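Local coordinates for hypothetical conserved protein TTC0263 (Thermus thermophilus, PDB 2PL2) that is of unknown function but belongs to the tetratricopeptide repeat family, whose all-helical, solenoid-like folds commonly serve as scaffolds for protein-protein interaction, at residues A[14-19]-A[45-50]; A[40-45]-A[59-64]; A[78-83]-A[105-110]. One frame throughout, in Å; residues are numbered along the deposited sequence.

Interaction 1. Residues A[14-19]-A[45-50]; sequences QLYALG and LARTQL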
ATOM      1  N   GLN A  14     -12.511  -8.803  11.126  1.00 27.05           N
ATOM      2  CA  GLN A  14     -12.582  -7.577  11.919  1.00 27.02           C
ATOM      3  C   GLN A  14     -11.268  -6.811  11.782  1.00 27.49           C
ATOM      4  O   GLN A  14     -11.265  -5.636  11.412  1.00 28.70           O
ATOM      5  CB  GLN A  14     -12.903  -7.936  13.379  1.00 24.86           C
ATOM      6  CG  GLN A  14     -14.188  -8.776  13.470  1.00 25.09           C
ATOM      7  CD  GLN A  14     -14.563  -9.231  14.868  1.00 28.68           C
ATOM      8  OE1 GLN A  14     -13.708  -9.486  15.714  1.00 28.46           O
ATOM      9  NE2 GLN A  14     -15.864  -9.369  15.103  1.00 30.09           N
ATOM     10  N   LEU A  15     -10.151  -7.488  12.034  1.00 28.33           N
ATOM     11  CA  LEU A  15      -8.836  -6.859  11.920  1.00 28.02           C
ATOM     12  C   LEU A  15      -8.604  -6.340  10.519  1.00 27.97           C
ATOM     13  O   LEU A  15      -7.928  -5.326  10.339  1.00 27.60           O
ATOM     14  CB  LEU A  15      -7.725  -7.852  12.283  1.00 28.43           C
ATOM     15  CG  LEU A  15      -7.510  -8.085  13.782  1.00 29.70           C
ATOM     16  CD1 LEU A  15      -6.634  -9.287  13.993  1.00 31.69           C
ATOM     17  CD2 LEU A  15      -6.870  -6.858  14.408  1.00 30.95           C
ATOM     18  N   TYR A  16      -9.146  -7.032   9.520  1.00 27.25           N
ATOM     19  CA  TYR A  16      -8.948  -6.582   8.154  1.00 26.66           C
ATOM     20  C   TYR A  16      -9.631  -5.235   8.013  1.00 26.63           C
ATOM     21  O   TYR A  16      -9.053  -4.301   7.481  1.00 27.05           O
ATOM     22  CB  TYR A  16      -9.528  -7.583   7.136  1.00 27.80           C
ATOM     23  CG  TYR A  16      -9.431  -7.103   5.695  1.00 27.73           C
ATOM     24  CD1 TYR A  16      -8.279  -7.309   4.936  1.00 29.89           C
ATOM     25  CD2 TYR A  16     -10.461  -6.372   5.121  1.00 29.03           C
ATOM     26  CE1 TYR A  16      -8.165  -6.790   3.634  1.00 30.04           C
ATOM     27  CE2 TYR A  16     -10.356  -5.849   3.832  1.00 29.14           C
ATOM     28  CZ  TYR A  16      -9.209  -6.057   3.099  1.00 30.15           C
ATOM     29  OH  TYR A  16      -9.114  -5.499   1.846  1.00 30.98           O
ATOM     30  N   ALA A  17     -10.868  -5.140   8.503  1.00 26.91           N
ATOM     31  CA  ALA A  17     -11.641  -3.894   8.441  1.00 25.51           C
ATOM     32  C   ALA A  17     -10.954  -2.797   9.246  1.00 26.79           C
ATOM     33  O   ALA A  17     -11.166  -1.609   8.997  1.00 28.71           O
ATOM     34  CB  ALA A  17     -13.062  -4.111   8.974  1.00 24.82           C
ATOM     35  N   LEU A  18     -10.143  -3.197  10.222  1.00 24.10           N
ATOM     36  CA  LEU A  18      -9.415  -2.232  11.035  1.00 21.75           C
ATOM     37  C   LEU A  18      -8.096  -1.824  10.367  1.00 22.52           C
ATOM     38  O   LEU A  18      -7.369  -0.975  10.872  1.00 23.06           O
ATOM     39  CB  LEU A  18      -9.154  -2.796  12.439  1.00 18.35           C
ATOM     40  CG  LEU A  18     -10.424  -3.108  13.235  1.00 17.61           C
ATOM     41  CD1 LEU A  18     -10.091  -3.443  14.653  1.00 18.43           C
ATOM     42  CD2 LEU A  18     -11.352  -1.887  13.195  1.00 15.64           C
ATOM     43  N   GLY A  19      -7.790  -2.427   9.220  1.00 22.73           N
ATOM     44  CA  GLY A  19      -6.567  -2.082   8.507  1.00 22.59           C
ATOM     45  C   GLY A  19      -5.292  -2.778   8.968  1.00 23.27           C
ATOM     46  O   GLY A  19      -4.197  -2.451   8.496  1.00 24.50           O
ATOM     47  N   LEU A  45      -7.952 -14.233   2.650  1.00 30.87           N
ATOM     48  CA  LEU A  45      -6.509 -14.407   2.646  1.00 31.27           C
ATOM     49  C   LEU A  45      -5.938 -13.672   1.443  1.00 31.22           C
ATOM     50  O   LEU A  45      -5.001 -12.885   1.568  1.00 31.85           O
ATOM     51  CB  LEU A  45      -6.148 -15.891   2.541  1.00 33.28           C
ATOM     52  CG  LEU A  45      -4.659 -16.161   2.309  1.00 34.87           C
ATOM     53  CD1 LEU A  45      -3.877 -15.841   3.570  1.00 34.29           C
ATOM     54  CD2 LEU A  45      -4.453 -17.616   1.907  1.00 34.67           C
ATOM     55  N   ALA A  46      -6.504 -13.944   0.274  1.00 30.97           N
ATOM     56  CA  ALA A  46      -6.059 -13.312  -0.955  1.00 30.08           C
ATOM     57  C   ALA A  46      -6.178 -11.790  -0.867  1.00 29.18           C
ATOM     58  O   ALA A  46      -5.274 -11.072  -1.284  1.00 27.67           O
ATOM     59  CB  ALA A  46      -6.876 -13.835  -2.136  1.00 29.18           C
ATOM     60  N   ARG A  47      -7.301 -11.305  -0.342  1.00 30.17           N
ATOM     61  CA  ARG A  47      -7.520  -9.867  -0.212  1.00 30.50           C
ATOM     62  C   ARG A  47      -6.424  -9.261   0.644  1.00 29.52           C
ATOM     63  O   ARG A  47      -5.868  -8.211   0.317  1.00 28.43           O
ATOM     64  CB  ARG A  47      -8.883  -9.570   0.413  1.00 31.71           C
ATOM     65  CG  ARG A  47     -10.041  -9.583  -0.565  1.00 36.04           C
ATOM     66  CD  ARG A  47     -11.286  -8.987   0.067  1.00 39.14           C
ATOM     67  NE  ARG A  47     -11.294  -7.523   0.059  1.00 41.91           N
ATOM     68  CZ  ARG A  47     -12.209  -6.777   0.674  1.00 42.20           C
ATOM     69  NH1 ARG A  47     -13.190  -7.360   1.352  1.00 41.57           N
ATOM     70  NH2 ARG A  47     -12.150  -5.450   0.615  1.00 41.74           N
ATOM     71  N   THR A  48      -6.111  -9.936   1.739  1.00 29.09           N
ATOM     72  CA  THR A  48      -5.070  -9.471   2.638  1.00 30.69           C
ATOM     73  C   THR A  48      -3.690  -9.506   1.963  1.00 33.20           C
ATOM     74  O   THR A  48      -2.852  -8.641   2.216  1.00 35.51           O
ATOM     75  CB  THR A  48      -5.049 -10.320   3.903  1.00 29.21           C
ATOM     76  OG1 THR A  48      -6.383 -10.428   4.418  1.00 25.16           O
ATOM     77  CG2 THR A  48      -4.149  -9.678   4.953  1.00 30.23           C
ATOM     78  N   GLN A  49      -3.466 -10.492   1.097  1.00 32.84           N
ATOM     79  CA  GLN A  49      -2.198 -10.615   0.386  1.00 32.23           C
ATOM     80  C   GLN A  49      -1.995  -9.456  -0.585  1.00 34.72           C
ATOM     81  O   GLN A  49      -0.881  -8.959  -0.748  1.00 34.72           O
ATOM     82  CB  GLN A  49      -2.144 -11.947  -0.373  1.00 32.49           C
ATOM     83  CG  GLN A  49      -2.175 -13.179   0.537  1.00 31.63           C
ATOM     84  CD  GLN A  49      -2.125 -14.483  -0.226  1.00 32.12           C
ATOM     85  OE1 GLN A  49      -2.899 -14.693  -1.159  1.00 33.28           O
ATOM     86  NE2 GLN A  49      -1.223 -15.377   0.174  1.00 31.50           N
ATOM     87  N   LEU A  50      -3.071  -9.027  -1.240  1.00 36.56           N
ATOM     88  CA  LEU A  50      -2.982  -7.911  -2.180  1.00 36.94           C
ATOM     89  C   LEU A  50      -2.550  -6.666  -1.402  1.00 38.16           C
ATOM     90  O   LEU A  50      -1.691  -5.912  -1.850  1.00 37.99           O
ATOM     91  CB  LEU A  50      -4.339  -7.669  -2.855  1.00 36.36           C
ATOM     92  CG  LEU A  50      -4.836  -8.647  -3.930  1.00 36.31           C
ATOM     93  CD1 LEU A  50      -6.342  -8.511  -4.091  1.00 35.63           C
ATOM     94  CD2 LEU A  50      -4.127  -8.377  -5.254  1.00 36.20           C
TER

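Interaction 2. Residues A[40-45]-A[59-64]; sequences EALYWL and LENGKT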
ATOM      1  N   GLU A  40     -14.161 -18.835   1.370  1.00 38.69           N
ATOM      2  CA  GLU A  40     -14.263 -17.587   2.109  1.00 37.92           C
ATOM      3  C   GLU A  40     -12.937 -17.221   2.781  1.00 35.22           C
ATOM      4  O   GLU A  40     -12.515 -16.069   2.716  1.00 34.90           O
ATOM      5  CB  GLU A  40     -15.380 -17.655   3.145  1.00 40.06           C
ATOM      6  CG  GLU A  40     -15.489 -16.378   3.973  1.00 43.47           C
ATOM      7  CD  GLU A  40     -16.781 -16.282   4.768  1.00 44.73           C
ATOM      8  OE1 GLU A  40     -17.201 -17.293   5.383  1.00 43.51           O
ATOM      9  OE2 GLU A  40     -17.371 -15.176   4.788  1.00 48.73           O
ATOM     10  N   ALA A  41     -12.273 -18.188   3.409  1.00 33.64           N
ATOM     11  CA  ALA A  41     -10.984 -17.904   4.035  1.00 32.25           C
ATOM     12  C   ALA A  41      -9.958 -17.539   2.954  1.00 31.61           C
ATOM     13  O   ALA A  41      -9.218 -16.559   3.116  1.00 31.96           O
ATOM     14  CB  ALA A  41     -10.505 -19.105   4.849  1.00 31.03           C
ATOM     15  N   LEU A  42      -9.938 -18.307   1.858  1.00 30.18           N
ATOM     16  CA  LEU A  42      -9.017 -18.081   0.731  1.00 29.46           C
ATOM     17  C   LEU A  42      -9.252 -16.718   0.114  1.00 28.92           C
ATOM     18  O   LEU A  42      -8.328 -16.057  -0.362  1.00 26.60           O
ATOM     19  CB  LEU A  42      -9.223 -19.129  -0.371  1.00 30.30           C
ATOM     20  CG  LEU A  42      -8.668 -20.547  -0.282  1.00 34.55           C
ATOM     21  CD1 LEU A  42      -9.166 -21.358  -1.486  1.00 34.39           C
ATOM     22  CD2 LEU A  42      -7.147 -20.509  -0.266  1.00 34.18           C
ATOM     23  N   TYR A  43     -10.519 -16.330   0.075  1.00 29.52           N
ATOM     24  CA  TYR A  43     -10.903 -15.037  -0.469  1.00 29.79           C
ATOM     25  C   TYR A  43     -10.281 -13.940   0.399  1.00 27.47           C
ATOM     26  O   TYR A  43      -9.568 -13.070  -0.105  1.00 24.29           O
ATOM     27  CB  TYR A  43     -12.431 -14.884  -0.465  1.00 30.53           C
ATOM     28  CG  TYR A  43     -12.895 -13.437  -0.525  1.00 31.89           C
ATOM     29  CD1 TYR A  43     -12.785 -12.693  -1.698  1.00 32.49           C
ATOM     30  CD2 TYR A  43     -13.436 -12.819   0.601  1.00 31.60           C
ATOM     31  CE1 TYR A  43     -13.209 -11.364  -1.750  1.00 34.16           C
ATOM     32  CE2 TYR A  43     -13.853 -11.497   0.566  1.00 32.64           C
ATOM     33  CZ  TYR A  43     -13.743 -10.772  -0.612  1.00 33.52           C
ATOM     34  OH  TYR A  43     -14.168  -9.459  -0.636  1.00 32.15           O
ATOM     35  N   TRP A  44     -10.556 -13.993   1.700  1.00 26.81           N
ATOM     36  CA  TRP A  44     -10.031 -12.994   2.620  1.00 28.88           C
ATOM     37  C   TRP A  44      -8.511 -13.027   2.657  1.00 30.79           C
ATOM     38  O   TRP A  44      -7.864 -11.979   2.682  1.00 31.35           O
ATOM     39  CB  TRP A  44     -10.604 -13.198   4.015  1.00 28.19           C
ATOM     40  CG  TRP A  44     -11.982 -12.653   4.139  1.00 31.46           C
ATOM     41  CD1 TRP A  44     -13.138 -13.360   4.313  1.00 31.41           C
ATOM     42  CD2 TRP A  44     -12.365 -11.273   4.051  1.00 31.49           C
ATOM     43  NE1 TRP A  44     -14.218 -12.504   4.337  1.00 31.49           N
ATOM     44  CE2 TRP A  44     -13.771 -11.223   4.176  1.00 31.74           C
ATOM     45  CE3 TRP A  44     -11.656 -10.083   3.876  1.00 30.46           C
ATOM     46  CZ2 TRP A  44     -14.478 -10.018   4.130  1.00 31.73           C
ATOM     47  CZ3 TRP A  44     -12.364  -8.885   3.828  1.00 31.53           C
ATOM     48  CH2 TRP A  44     -13.759  -8.862   3.953  1.00 30.86           C
ATOM     49  N   LEU A  45      -7.952 -14.233   2.650  1.00 30.87           N
ATOM     50  CA  LEU A  45      -6.509 -14.407   2.646  1.00 31.27           C
ATOM     51  C   LEU A  45      -5.938 -13.672   1.443  1.00 31.22           C
ATOM     52  O   LEU A  45      -5.001 -12.885   1.568  1.00 31.85           O
ATOM     53  CB  LEU A  45      -6.148 -15.891   2.541  1.00 33.28           C
ATOM     54  CG  LEU A  45      -4.659 -16.161   2.309  1.00 34.87           C
ATOM     55  CD1 LEU A  45      -3.877 -15.841   3.570  1.00 34.29           C
ATOM     56  CD2 LEU A  45      -4.453 -17.616   1.907  1.00 34.67           C
ATOM     57  N   LEU A  59      -3.010 -14.007  -6.787  1.00 34.72           N
ATOM     58  CA  LEU A  59      -3.450 -14.315  -8.138  1.00 35.21           C
ATOM     59  C   LEU A  59      -3.730 -15.818  -8.189  1.00 35.52           C
ATOM     60  O   LEU A  59      -4.671 -16.265  -8.840  1.00 36.28           O
ATOM     61  CB  LEU A  59      -2.353 -13.962  -9.145  1.00 35.44           C
ATOM     62  CG  LEU A  59      -2.583 -14.345 -10.615  1.00 36.89           C
ATOM     63  CD1 LEU A  59      -3.586 -13.388 -11.255  1.00 34.79           C
ATOM     64  CD2 LEU A  59      -1.258 -14.288 -11.372  1.00 37.13           C
ATOM     65  N   GLU A  60      -2.911 -16.588  -7.480  1.00 35.27           N
ATOM     66  CA  GLU A  60      -3.047 -18.036  -7.442  1.00 34.56           C
ATOM     67  C   GLU A  60      -4.259 -18.483  -6.631  1.00 34.92           C
ATOM     68  O   GLU A  60      -4.875 -19.506  -6.945  1.00 34.42           O
ATOM     69  CB  GLU A  60      -1.768 -18.659  -6.876  1.00 35.12           C
ATOM     70  CG  GLU A  60      -1.628 -20.147  -7.150  1.00 37.81           C
ATOM     71  CD  GLU A  60      -1.914 -20.502  -8.607  1.00 39.03           C
ATOM     72  OE1 GLU A  60      -1.245 -19.949  -9.514  1.00 33.99           O
ATOM     73  OE2 GLU A  60      -2.820 -21.338  -8.838  1.00 38.72           O
ATOM     74  N   ASN A  61      -4.596 -17.722  -5.592  1.00 34.26           N
ATOM     75  CA  ASN A  61      -5.754 -18.035  -4.751  1.00 33.66           C
ATOM     76  C   ASN A  61      -7.049 -17.641  -5.457  1.00 32.28           C
ATOM     77  O   ASN A  61      -8.089 -18.270  -5.268  1.00 33.72           O
ATOM     78  CB  ASN A  61      -5.654 -17.313  -3.406  1.00 34.83           C
ATOM     79  CG  ASN A  61      -4.834 -18.087  -2.387  1.00 37.02           C
ATOM     80  OD1 ASN A  61      -4.312 -17.515  -1.429  1.00 38.99           O
ATOM     81  ND2 ASN A  61      -4.730 -19.394  -2.582  1.00 36.52           N
ATOM     82  N   GLY A  62      -6.984 -16.585  -6.259  1.00 30.11           N
ATOM     83  CA  GLY A  62      -8.147 -16.158  -7.004  1.00 29.03           C
ATOM     84  C   GLY A  62      -8.443 -17.218  -8.049  1.00 29.59           C
ATOM     85  O   GLY A  62      -9.608 -17.572  -8.279  1.00 27.26           O
ATOM     86  N   LYS A  63      -7.376 -17.719  -8.678  1.00 29.15           N
ATOM     87  CA  LYS A  63      -7.469 -18.761  -9.695  1.00 28.43           C
ATOM     88  C   LYS A  63      -8.153 -20.000  -9.146  1.00 26.99           C
ATOM     89  O   LYS A  63      -9.056 -20.526  -9.764  1.00 27.32           O
ATOM     90  CB  LYS A  63      -6.080 -19.139 -10.208  1.00 27.44           C
ATOM     91  CG  LYS A  63      -5.535 -18.198 -11.281  1.00 26.63           C
ATOM     92  CD  LYS A  63      -4.090 -18.521 -11.642  1.00 20.99           C
ATOM     93  CE  LYS A  63      -3.666 -17.714 -12.867  1.00 21.14           C
ATOM     94  NZ  LYS A  63      -2.210 -17.799 -13.156  1.00 18.37           N
ATOM     95  N   THR A  64      -7.723 -20.459  -7.980  1.00 28.24           N
ATOM     96  CA  THR A  64      -8.314 -21.649  -7.370  1.00 29.31           C
ATOM     97  C   THR A  64      -9.710 -21.373  -6.812  1.00 28.94           C
ATOM     98  O   THR A  64     -10.451 -22.297  -6.477  1.00 30.43           O
ATOM     99  CB  THR A  64      -7.383 -22.240  -6.263  1.00 27.37           C
ATOM    100  OG1 THR A  64      -8.157 -23.002  -5.325  1.00 29.92           O
ATOM    101  CG2 THR A  64      -6.664 -21.147  -5.529  1.00 29.33           C
TER

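Interaction 3. Residues A[78-83]-A[105-110]; sequences VLSEAY and SVLKDA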
ATOM      1  N   VAL A  78     -11.038 -10.951  -6.304  1.00 30.45           N
ATOM      2  CA  VAL A  78      -9.638 -11.141  -5.938  1.00 32.29           C
ATOM      3  C   VAL A  78      -8.782 -11.160  -7.202  1.00 33.29           C
ATOM      4  O   VAL A  78      -7.878 -10.349  -7.370  1.00 34.54           O
ATOM      5  CB  VAL A  78      -9.460 -12.465  -5.172  1.00 32.69           C
ATOM      6  CG1 VAL A  78      -7.994 -12.807  -5.044  1.00 34.13           C
ATOM      7  CG2 VAL A  78     -10.102 -12.347  -3.798  1.00 33.63           C
ATOM      8  N   LEU A  79      -9.103 -12.084  -8.095  1.00 33.37           N
ATOM      9  CA  LEU A  79      -8.409 -12.245  -9.365  1.00 33.27           C
ATOM     10  C   LEU A  79      -8.369 -10.930 -10.145  1.00 32.17           C
ATOM     11  O   LEU A  79      -7.362 -10.584 -10.751  1.00 32.20           O
ATOM     12  CB  LEU A  79      -9.131 -13.333 -10.173  1.00 33.93           C
ATOM     13  CG  LEU A  79      -8.566 -13.905 -11.471  1.00 33.09           C
ATOM     14  CD1 LEU A  79      -7.157 -14.416 -11.251  1.00 33.42           C
ATOM     15  CD2 LEU A  79      -9.474 -15.038 -11.928  1.00 31.80           C
ATOM     16  N   SER A  80      -9.476 -10.205 -10.116  1.00 33.68           N
ATOM     17  CA  SER A  80      -9.598  -8.927 -10.804  1.00 33.98           C
ATOM     18  C   SER A  80      -8.613  -7.871 -10.301  1.00 35.36           C
ATOM     19  O   SER A  80      -7.955  -7.193 -11.095  1.00 36.33           O
ATOM     20  CB  SER A  80     -11.020  -8.401 -10.643  1.00 32.83           C
ATOM     21  OG  SER A  80     -11.100  -7.060 -11.074  1.00 33.30           O
ATOM     22  N   GLU A  81      -8.527  -7.719  -8.982  1.00 35.63           N
ATOM     23  CA  GLU A  81      -7.623  -6.740  -8.386  1.00 36.67           C
ATOM     24  C   GLU A  81      -6.167  -7.155  -8.578  1.00 38.01           C
ATOM     25  O   GLU A  81      -5.283  -6.313  -8.730  1.00 39.30           O
ATOM     26  CB  GLU A  81      -7.931  -6.584  -6.897  1.00 37.34           C
ATOM     27  CG  GLU A  81      -9.164  -5.748  -6.615  1.00 38.19           C
ATOM     28  CD  GLU A  81     -10.002  -6.309  -5.486  1.00 40.40           C
ATOM     29  OE1 GLU A  81      -9.400  -6.743  -4.477  1.00 40.48           O
ATOM     30  OE2 GLU A  81     -11.258  -6.308  -5.602  1.00 40.12           O
ATOM     31  N   ALA A  82      -5.928  -8.460  -8.576  1.00 36.95           N
ATOM     32  CA  ALA A  82      -4.593  -8.992  -8.761  1.00 35.04           C
ATOM     33  C   ALA A  82      -4.027  -8.585 -10.118  1.00 34.93           C
ATOM     34  O   ALA A  82      -2.848  -8.235 -10.217  1.00 34.37           O
ATOM     35  CB  ALA A  82      -4.617 -10.504  -8.624  1.00 35.10           C
ATOM     36  N   TYR A  83      -4.858  -8.613 -11.158  1.00 35.35           N
ATOM     37  CA  TYR A  83      -4.390  -8.223 -12.489  1.00 37.66           C
ATOM     38  C   TYR A  83      -4.061  -6.734 -12.560  1.00 39.51           C
ATOM     39  O   TYR A  83      -3.147  -6.324 -13.285  1.00 41.31           O
ATOM     40  CB  TYR A  83      -5.423  -8.565 -13.570  1.00 37.33           C
ATOM     41  CG  TYR A  83      -5.459 -10.034 -13.910  1.00 38.85           C
ATOM     42  CD1 TYR A  83      -4.310 -10.693 -14.364  1.00 37.47           C
ATOM     43  CD2 TYR A  83      -6.625 -10.780 -13.737  1.00 37.09           C
ATOM     44  CE1 TYR A  83      -4.324 -12.055 -14.622  1.00 37.68           C
ATOM     45  CE2 TYR A  83      -6.645 -12.142 -13.992  1.00 37.34           C
ATOM     46  CZ  TYR A  83      -5.495 -12.774 -14.435  1.00 37.76           C
ATOM     47  OH  TYR A  83      -5.512 -14.128 -14.670  1.00 37.82           O
ATOM     48  N   SER A 105     -12.126  -8.934 -18.459  1.00 32.72           N
ATOM     49  CA  SER A 105     -12.724 -10.202 -18.828  1.00 31.28           C
ATOM     50  C   SER A 105     -13.285 -10.931 -17.625  1.00 28.70           C
ATOM     51  O   SER A 105     -14.417 -11.407 -17.646  1.00 28.79           O
ATOM     52  CB  SER A 105     -11.681 -11.075 -19.534  1.00 34.36           C
ATOM     53  OG  SER A 105     -12.269 -12.256 -20.046  1.00 36.43           O
ATOM     54  N   VAL A 106     -12.493 -11.016 -16.569  1.00 26.88           N
ATOM     55  CA  VAL A 106     -12.919 -11.713 -15.362  1.00 25.84           C
ATOM     56  C   VAL A 106     -14.081 -10.992 -14.678  1.00 26.52           C
ATOM     57  O   VAL A 106     -14.981 -11.617 -14.116  1.00 26.38           O
ATOM     58  CB  VAL A 106     -11.726 -11.860 -14.387  1.00 24.19           C
ATOM     59  CG1 VAL A 106     -12.173 -12.533 -13.123  1.00 24.83           C
ATOM     60  CG2 VAL A 106     -10.604 -12.678 -15.047  1.00 23.12           C
ATOM     61  N   LEU A 107     -14.053  -9.666 -14.718  1.00 29.03           N
ATOM     62  CA  LEU A 107     -15.115  -8.874 -14.117  1.00 30.07           C
ATOM     63  C   LEU A 107     -16.385  -9.145 -14.899  1.00 29.55           C
ATOM     64  O   LEU A 107     -17.454  -9.307 -14.318  1.00 30.86           O
ATOM     65  CB  LEU A 107     -14.760  -7.380 -14.154  1.00 29.14           C
ATOM     66  CG  LEU A 107     -13.708  -6.936 -13.133  1.00 25.38           C
ATOM     67  CD1 LEU A 107     -13.285  -5.507 -13.415  1.00 24.16           C
ATOM     68  CD2 LEU A 107     -14.291  -7.039 -11.733  1.00 24.48           C
ATOM     69  N   LYS A 108     -16.258  -9.213 -16.220  1.00 31.21           N
ATOM     70  CA  LYS A 108     -17.398  -9.501 -17.084  1.00 32.85           C
ATOM     71  C   LYS A 108     -18.013 -10.862 -16.733  1.00 33.51           C
ATOM     72  O   LYS A 108     -19.234 -10.977 -16.608  1.00 34.18           O
ATOM     73  CB  LYS A 108     -16.960  -9.491 -18.545  1.00 34.58           C
ATOM     74  CG  LYS A 108     -18.114  -9.495 -19.517  1.00 39.42           C
ATOM     75  CD  LYS A 108     -18.966  -8.246 -19.363  1.00 43.19           C
ATOM     76  CE  LYS A 108     -20.180  -8.295 -20.284  1.00 45.33           C
ATOM     77  NZ  LYS A 108     -21.019  -7.062 -20.138  1.00 47.16           N
ATOM     78  N   ASP A 109     -17.173 -11.889 -16.564  1.00 33.65           N
ATOM     79  CA  ASP A 109     -17.664 -13.225 -16.208  1.00 33.80           C
ATOM     80  C   ASP A 109     -18.385 -13.151 -14.870  1.00 34.41           C
ATOM     81  O   ASP A 109     -19.404 -13.808 -14.666  1.00 33.47           O
ATOM     82  CB  ASP A 109     -16.533 -14.262 -16.062  1.00 34.88           C
ATOM     83  CG  ASP A 109     -15.679 -14.403 -17.303  1.00 37.72           C
ATOM     84  OD1 ASP A 109     -16.183 -14.168 -18.428  1.00 37.54           O
ATOM     85  OD2 ASP A 109     -14.490 -14.775 -17.143  1.00 40.11           O
ATOM     86  N   ALA A 110     -17.837 -12.374 -13.942  1.00 35.01           N
ATOM     87  CA  ALA A 110     -18.467 -12.240 -12.639  1.00 37.69           C
ATOM     88  C   ALA A 110     -19.847 -11.596 -12.802  1.00 39.61           C
ATOM     89  O   ALA A 110     -20.793 -11.925 -12.083  1.00 38.11           O
ATOM     90  CB  ALA A 110     -17.597 -11.392 -11.725  1.00 38.74           C
TER

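Interaction 1. Residues A[14-19]-A[45-50]
Tyr16, in the last turn of helix 6-17 before the Schellman motif at Gly19, and Thr48, on helix 39-51, mark the nearest backbone approach, with 7.3 Å between their CA atoms. That gap is spanned largely by the tyrosine ring. Tyr16 holds CG anti to its own backbone N (chi1 176°), and its CB points toward helix 39-51. The ring therefore reaches across to Arg47 and Thr48. The hydroxyl lies over one face of the Arg47 guanidinium, with Tyr16 OH 3.3 Å from Arg47 NH2. The angle is poor for a hydrogen bond, so this is contact over a face. Ring carbon Tyr16 CE2 also lies on the guanidinium, 3.7 Å above its plane and displaced toward its rim. The two planes are 57° apart, so the groups are not stacked in parallel. A bend at chi3 of Arg47 (81°) turns its guanidinium back toward the ring. The phenol oxygen has its polar partner elsewhere, in a hydrogen bond with Lys51 NZ. Nearer the CB end of the ring, Thr48 OG1 sits 3.7 Å from Tyr16 CD1, obliquely to the ring. Thr48 OG1 is hydrogen-bonded to Trp44 O, one turn back on its own helix. Trp44 meets the Tyr16 ring edge-to-face, and Tyr21 also touches that ring. Helix 21-32, which intervenes in the chain, packs beside the contact through Phe28 on Thr48. Beyond helix 39-51, helix 73-88 meets Ala46 and Leu50.

Interaction 2. Residues A[40-45]-A[59-64]
Leu42 and Leu45 of helix 39-51 pack against Asn61 of helix 55-68 in a partly buried contact between consecutive helices. The helices run nearly antiparallel, with the axes of the short segments at 152° and 9.3 Å apart at their closest. The backbones come nearest at Leu42 and Asn61, whose CA atoms are 6.4 Å apart. All three of these side chains leave the backbone toward the opposing helix. Asn61 lies between the helices, and both leucines cross it at about a right angle. Leu42 touches it with its CD2 methyl, 4.0 Å from Asn61 CG. Leu45 also uses its CD2 methyl, which meets the amide end of Asn61. Which amide atom faces which leucine is uncertain, because the group is probably turned over in the model. The two leucines start from different torsions, yet both bring a CD2 methyl against Asn61. Leu42 does so with CG beside its backbone N (chi1 -78°), Leu45 with CG beside its carbonyl carbon (chi1 171°). No hydrogen bond joins the two segments. Thr64 adds a longer contact to Leu42 at the margin. Elsewhere on helix 39-51, Phe28 of helix 21-32 meets Trp44, and Leu25 and Leu32 of the same helix cover Leu45. Val78 of helix 73-88 touches Tyr43. Two successive helices joined by a short turn and packed in this way are consistent with the antiparallel helix packing of tetratricopeptide repeat folds.

Interaction 3. Residues A[78-83]-A[105-110]
Leu107 on helix 93-113 meets Ser80 on helix 73-88 with its branched end. CB leaves the backbone across the line to the opposing helix and makes no close contact with it. CG lies beside the backbone N (chi1 -75°), which carries the rest of the side chain nearer. Leu107 CG is 3.3 Å from Ser80 OG. One methyl, Leu107 CD1, lies 3.6 Å from the same oxygen. The other, Leu107 CD2, sits 3.3 Å from Ser80 OG. It also rests 3.7 Å from Ser80 CB, so it covers the serine carbon as well as the hydroxyl. The forked end of Leu107 is thus set against the Ser80 hydroxyl. With OG anti to the backbone N (chi1 169°), that hydroxyl is turned toward the leucine branch.

Val106 fills the neighbouring part of the interface and points toward helix 73-88. Its CG1 methyl packs on Leu79, with Val106 CG1 3.9 Å from Leu79 CD2. Its CG2 methyl reaches Tyr83, with Val106 CG2 4.1 Å from Tyr83 CE2. That methyl approaches the ring obliquely. Both Leu79 and Tyr83 cross the valine at about a right angle. The contact is buried and largely apolar, and no hydrogen bond crosses it.

The segment axes lie 9.2 Å apart and run almost antiparallel, at 163°. Helix 55-68 continues the apolar layer, since Leu59 touches both Leu79 and Tyr83. Helix 118-130 packs on Leu107 through Val127 and on Ser80 through Gln123. Such stacking of successive helices, with small and apolar residues meeting between them, fits a tetratricopeptide repeat array, the family to which the sequence belongs.

Overall arrangement
Interactions 1 and 2 share helix 39-51 and the residue Leu45, and their centres are 12 Å apart. Their segments alternate along the chain. Helix 39-51 packs on helix 6-17 in one and on helix 55-68 in the other. Interaction 3 follows later in sequence, on helices 73-88 and 93-113. Its centre is 12 Å from that of interaction 2 and 18 Å from that of interaction 1. Helix 73-88 follows helix 55-68 directly and touches both earlier contacts: Val78 meets Ala46 and Tyr43, and Leu79 meets Leu59. The three contacts therefore form one continuous run of packed helices, consistent with the layered, superhelical build of tetratricopeptide repeat proteins.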